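Putative oxidoreductase molybdopterin-binding subunit (Sulfolobus tokodaii, PDB 4ZOH) binds a pterin cytosine dinucleotide cofactor and is probably the catalytic subunit of an oxidoreductase of the aldehyde oxidase and xanthine dehydrogenase family. Local coordinates at residues A170-D175 against Y226-L231; K401-V406 against L574-G579. One frame throughout, in Å; residues are numbered along the deposited sequence.

Contact 1. Residues A170-D175 against Y226-L231; sequences ALAYFD and YALAKL
Leu228 sets its CD2 methyl over one face of the peptide group joining Ala170 and Leu171, standing almost directly above its carbonyl carbon, 3.7 Å from Ala170 C. Leu228 CD2 also lies 4.0 Å from Leu171 N. No aromatic ring joins in across the contact: the ring of Tyr173 carries Asp175 N off-centre on one face, near the rim, and belongs to the other side of the strand, where Tyr173 packs on Lys19 of the second subunit. Beyond the peptide, CD2 of Leu228 comes 3.6 Å from Ala170 CB, while its branch point CG sits 3.9 Å from Ala172 CB. Leu228 has CG anti to the backbone N (chi1 -170°), which carries this branch over the two alanine methyls. Ala172 CB also faces the helix backbone, 4.5 Å from Ala229 CA. With methyls as the strand's only side chains in the contact, the axes of the two short segments approach to 7.8 Å, the helix running at 25° to the strand and in the same sense. The contact is apolar and buried, with no hydrogen bond crossing it. Leu239 and Trp241 of the neighbouring strand also touch Leu228, and Phe181 of strand 179-183 touches Ala170, Ala172 and Ala229. Helix 223-235 thus packs across a mixed sheet, as the connection of a beta-alpha-beta crossover from strand 204-207 to strand 239-241 that spans the intervening strands 170-174 and 179-183, in a layered alpha/beta part of the molybdopterin-binding region.

Contact 2. Residues K401-V406 against L574-G579; sequences KEDGCV and LVKVDG
Leu574 reaches across to the segment 401-406 and wedges its two methyls against different parts of it. Leu574 CG stands anti to its own backbone N (chi1 180°), which sends CD2 to 3.4 Å from Asp403 O and 3.8 Å from Glu402 CB, whose side chain crosses it at about a right angle, while Leu574 CD1 meets Val406 CG2 obliquely at 3.7 Å and also rests on the carbonyl carbon of Gly404. Shortened to an alanine, Leu574 would lose both methyls, which would probably leave a gap beside the loop at Glu402 to Gly404 and take the CD1 contact away from Val406 CG2. Nearer the surface, Lys576 curls back through bends at chi3 and chi4 to bring NZ 3.2 Å from Asp403 OD1, a salt bridge whose hydrogen bond is weak; the two side chains cross at about a right angle. Between these groups Gly404, at a phi of 131°, slips CA to 3.3 Å from Val575 O, a place with no room for a side chain. The backbones pair antiparallel: Cys405 N donates to Val575 O over 2.8 Å, nearly straight at 166°, and Val575 N returns a bond to Cys405 O over 2.9 Å. On this pair's face of the sheet Cys405 CB lies beside Val575 CG2, and its sulfur forms a disulfide with Cys689. Cys405 and Val575 pack towards helix 673-688, whereas Val406, on the other face with Leu574, meets helix 385-401. Strand 568-577 lies between strand 405-412, outermost of this sheet within the chain, and strand 583-593.

How the contacts relate
From the N terminus, the chain meets contact 1 first: it closes a loop of 50 residues between segments 170-175 and 226-231, holding helix 188-199 and strands 179-183 and 204-207. Contact 2 opens well downstream and closes a far longer loop, 167 residues between segments 401-406 and 574-579, within which strands 420-427, 433-437 and 465-468 and the long helix 486-512 are built. The two are in series, neither nesting nor crossing. Contacts 1 and 2 lie on opposite sides of the chain's centre, with about 53 Å between the centres of the two contacts and about 39 Å between their nearest atoms. Contact 1 ties a helix to a mixed sheet; contact 2 joins two strands within another.

Contact 1. Residues A170-D175 against Y226-L231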
# COMPACT_ATOMS: atom_id res chain seq x y z
N ALA A 170 -6.30 7.67 10.37
CA ALA A 170 -7.01 7.36 9.14
C ALA A 170 -6.21 7.81 7.94
O ALA A 170 -5.27 8.65 8.05
CB ALA A 170 -8.39 8.02 9.12
N LEU A 171 -6.55 7.16 6.82
CA LEU A 171 -5.88 7.38 5.56
C LEU A 171 -6.93 7.36 4.46
O LEU A 171 -7.62 6.35 4.30
CB LEU A 171 -4.81 6.29 5.27
CG LEU A 171 -4.10 6.33 3.92
CD1 LEU A 171 -3.30 7.64 3.67
CD2 LEU A 171 -3.19 5.08 3.75
N ALA A 172 -7.04 8.46 3.71
CA ALA A 172 -8.17 8.64 2.77
C ALA A 172 -7.66 8.97 1.36
O ALA A 172 -6.76 9.76 1.19
CB ALA A 172 -9.08 9.74 3.26
N TYR A 173 -8.25 8.32 0.37
CA TYR A 173 -7.79 8.45 -0.99
C TYR A 173 -8.96 8.36 -1.94
O TYR A 173 -9.66 7.35 -1.97
CB TYR A 173 -6.77 7.35 -1.36
CG TYR A 173 -6.35 7.52 -2.77
CD1 TYR A 173 -5.82 8.74 -3.20
CD2 TYR A 173 -6.51 6.48 -3.70
CE1 TYR A 173 -5.43 8.95 -4.51
CE2 TYR A 173 -6.13 6.65 -5.03
CZ TYR A 173 -5.59 7.89 -5.43
OH TYR A 173 -5.20 8.09 -6.72
N PHE A 174 -9.16 9.41 -2.75
CA PHE A 174 -10.29 9.39 -3.71
C PHE A 174 -9.64 9.38 -5.08
O PHE A 174 -8.81 10.28 -5.36
CB PHE A 174 -11.15 10.67 -3.46
CG PHE A 174 -12.30 10.82 -4.39
CD1 PHE A 174 -13.31 9.84 -4.43
CD2 PHE A 174 -12.35 11.91 -5.28
CE1 PHE A 174 -14.37 9.95 -5.34
CE2 PHE A 174 -13.41 12.03 -6.19
CZ PHE A 174 -14.43 11.06 -6.21
N ASP A 175 -9.96 8.38 -5.92
CA ASP A 175 -9.40 8.27 -7.22
C ASP A 175 -10.16 8.98 -8.36
O ASP A 175 -9.76 8.87 -9.50
CB ASP A 175 -9.22 6.83 -7.58
CG ASP A 175 -10.52 6.14 -7.78
OD1 ASP A 175 -11.61 6.74 -7.81
OD2 ASP A 175 -10.42 4.98 -7.92
N TYR A 226 -14.73 12.31 9.31
CA TYR A 226 -15.60 13.06 8.31
C TYR A 226 -14.83 14.12 7.52
O TYR A 226 -14.93 14.17 6.30
CB TYR A 226 -16.79 13.72 9.02
CG TYR A 226 -17.82 12.74 9.55
CD1 TYR A 226 -18.43 11.83 8.70
CD2 TYR A 226 -18.18 12.75 10.90
CE1 TYR A 226 -19.43 10.99 9.12
CE2 TYR A 226 -19.18 11.93 11.35
CZ TYR A 226 -19.81 11.08 10.44
OH TYR A 226 -20.78 10.24 10.88
N ALA A 227 -14.05 14.91 8.21
CA ALA A 227 -13.28 15.96 7.56
C ALA A 227 -12.22 15.42 6.61
O ALA A 227 -12.06 15.92 5.48
CB ALA A 227 -12.66 16.91 8.57
N LEU A 228 -11.52 14.37 7.05
CA LEU A 228 -10.44 13.81 6.22
C LEU A 228 -11.04 13.28 4.92
O LEU A 228 -10.51 13.45 3.83
CB LEU A 228 -9.72 12.65 6.97
CG LEU A 228 -8.45 12.21 6.27
CD1 LEU A 228 -7.37 13.31 6.38
CD2 LEU A 228 -7.97 10.87 6.89
N ALA A 229 -12.19 12.65 5.08
CA ALA A 229 -12.83 12.03 3.98
C ALA A 229 -13.32 13.08 2.92
O ALA A 229 -13.14 12.91 1.70
CB ALA A 229 -13.95 11.23 4.48
N LYS A 230 -13.88 14.17 3.42
CA LYS A 230 -14.37 15.24 2.62
C LYS A 230 -13.18 15.96 1.95
O LYS A 230 -13.22 16.22 0.78
CB LYS A 230 -15.12 16.21 3.54
CG LYS A 230 -15.43 17.55 2.86
CD LYS A 230 -16.62 17.30 1.93
CE LYS A 230 -17.61 18.48 1.97
NZ LYS A 230 -17.91 18.69 0.55
N LEU A 231 -12.14 16.29 2.69
CA LEU A 231 -10.91 16.74 2.08
C LEU A 231 -10.31 15.85 0.98
O LEU A 231 -9.78 16.40 -0.02
CB LEU A 231 -9.86 17.05 3.12
CG LEU A 231 -10.18 18.24 4.03
CD1 LEU A 231 -9.19 18.25 5.16
CD2 LEU A 231 -10.14 19.56 3.26

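Contact 2. Residues K401-V406 against L574-G579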
# COMPACT_ATOMS: atom_id res chain seq x y z
N LYS A 401 -10.72 -14.93 55.87
CA LYS A 401 -9.67 -15.26 56.88
C LYS A 401 -8.27 -14.89 56.53
O LYS A 401 -7.39 -14.98 57.39
CB LYS A 401 -9.78 -16.65 57.50
CG LYS A 401 -10.28 -17.73 56.58
CD LYS A 401 -11.33 -18.55 57.30
CE LYS A 401 -11.09 -19.97 56.85
NZ LYS A 401 -12.27 -20.86 56.77
N GLU A 402 -8.05 -14.35 55.33
CA GLU A 402 -6.72 -13.82 55.00
C GLU A 402 -6.51 -12.41 55.50
O GLU A 402 -7.41 -11.80 56.04
CB GLU A 402 -6.40 -14.02 53.52
CG GLU A 402 -6.72 -15.47 53.11
CD GLU A 402 -6.66 -15.72 51.62
OE1 GLU A 402 -6.03 -14.92 50.90
OE2 GLU A 402 -7.25 -16.72 51.16
N ASP A 403 -5.30 -11.90 55.40
CA ASP A 403 -4.99 -10.57 55.95
C ASP A 403 -5.31 -9.47 54.89
O ASP A 403 -4.80 -9.51 53.75
CB ASP A 403 -3.52 -10.56 56.38
CG ASP A 403 -2.96 -9.17 56.58
OD1 ASP A 403 -3.60 -8.35 57.27
OD2 ASP A 403 -1.84 -8.91 56.09
N GLY A 404 -6.16 -8.51 55.26
CA GLY A 404 -6.64 -7.45 54.36
C GLY A 404 -8.16 -7.32 54.45
O GLY A 404 -8.82 -7.97 55.28
N CYS A 405 -8.73 -6.51 53.56
CA CYS A 405 -10.18 -6.25 53.59
C CYS A 405 -10.85 -6.78 52.38
O CYS A 405 -10.30 -6.73 51.28
CB CYS A 405 -10.38 -4.76 53.63
SG CYS A 405 -9.75 -4.16 55.19
N VAL A 406 -12.02 -7.35 52.58
CA VAL A 406 -12.72 -7.98 51.48
C VAL A 406 -13.82 -7.07 50.92
O VAL A 406 -14.48 -6.37 51.70
CB VAL A 406 -13.28 -9.32 51.88
CG1 VAL A 406 -13.91 -10.02 50.66
CG2 VAL A 406 -12.16 -10.18 52.51
N LEU A 574 -9.43 -8.65 47.81
CA LEU A 574 -8.84 -8.52 49.13
C LEU A 574 -7.83 -7.46 48.94
O LEU A 574 -6.96 -7.58 48.06
CB LEU A 574 -8.11 -9.85 49.58
CG LEU A 574 -7.41 -9.84 50.99
CD1 LEU A 574 -8.44 -10.00 52.08
CD2 LEU A 574 -6.41 -11.02 51.14
N VAL A 575 -7.88 -6.44 49.77
CA VAL A 575 -6.95 -5.31 49.55
C VAL A 575 -6.31 -4.95 50.85
O VAL A 575 -6.84 -5.33 51.89
CB VAL A 575 -7.70 -4.03 49.03
CG1 VAL A 575 -8.50 -4.28 47.75
CG2 VAL A 575 -8.61 -3.39 50.10
N LYS A 576 -5.30 -4.09 50.79
CA LYS A 576 -4.65 -3.49 51.94
C LYS A 576 -4.40 -2.03 51.62
O LYS A 576 -4.19 -1.69 50.46
CB LYS A 576 -3.29 -4.16 52.20
CG LYS A 576 -3.39 -5.51 52.92
CD LYS A 576 -2.09 -5.76 53.68
CE LYS A 576 -2.01 -4.93 54.97
NZ LYS A 576 -2.80 -5.52 56.12
N VAL A 577 -4.41 -1.16 52.62
CA VAL A 577 -4.11 0.25 52.42
C VAL A 577 -2.96 0.49 53.34
O VAL A 577 -2.97 -0.06 54.42
CB VAL A 577 -5.31 1.15 52.81
CG1 VAL A 577 -5.01 2.61 52.61
CG2 VAL A 577 -6.52 0.79 51.97
N ASP A 578 -1.96 1.28 52.95
CA ASP A 578 -0.79 1.47 53.80
C ASP A 578 -0.85 2.83 54.39
O ASP A 578 -1.85 3.53 54.22
CB ASP A 578 0.56 1.15 53.10
CG ASP A 578 0.98 2.17 52.07
OD1 ASP A 578 1.85 1.82 51.26
OD2 ASP A 578 0.47 3.32 52.02
N GLY A 579 0.20 3.22 55.11
CA GLY A 579 0.21 4.54 55.76
C GLY A 579 0.33 5.73 54.85
O GLY A 579 0.33 6.86 55.34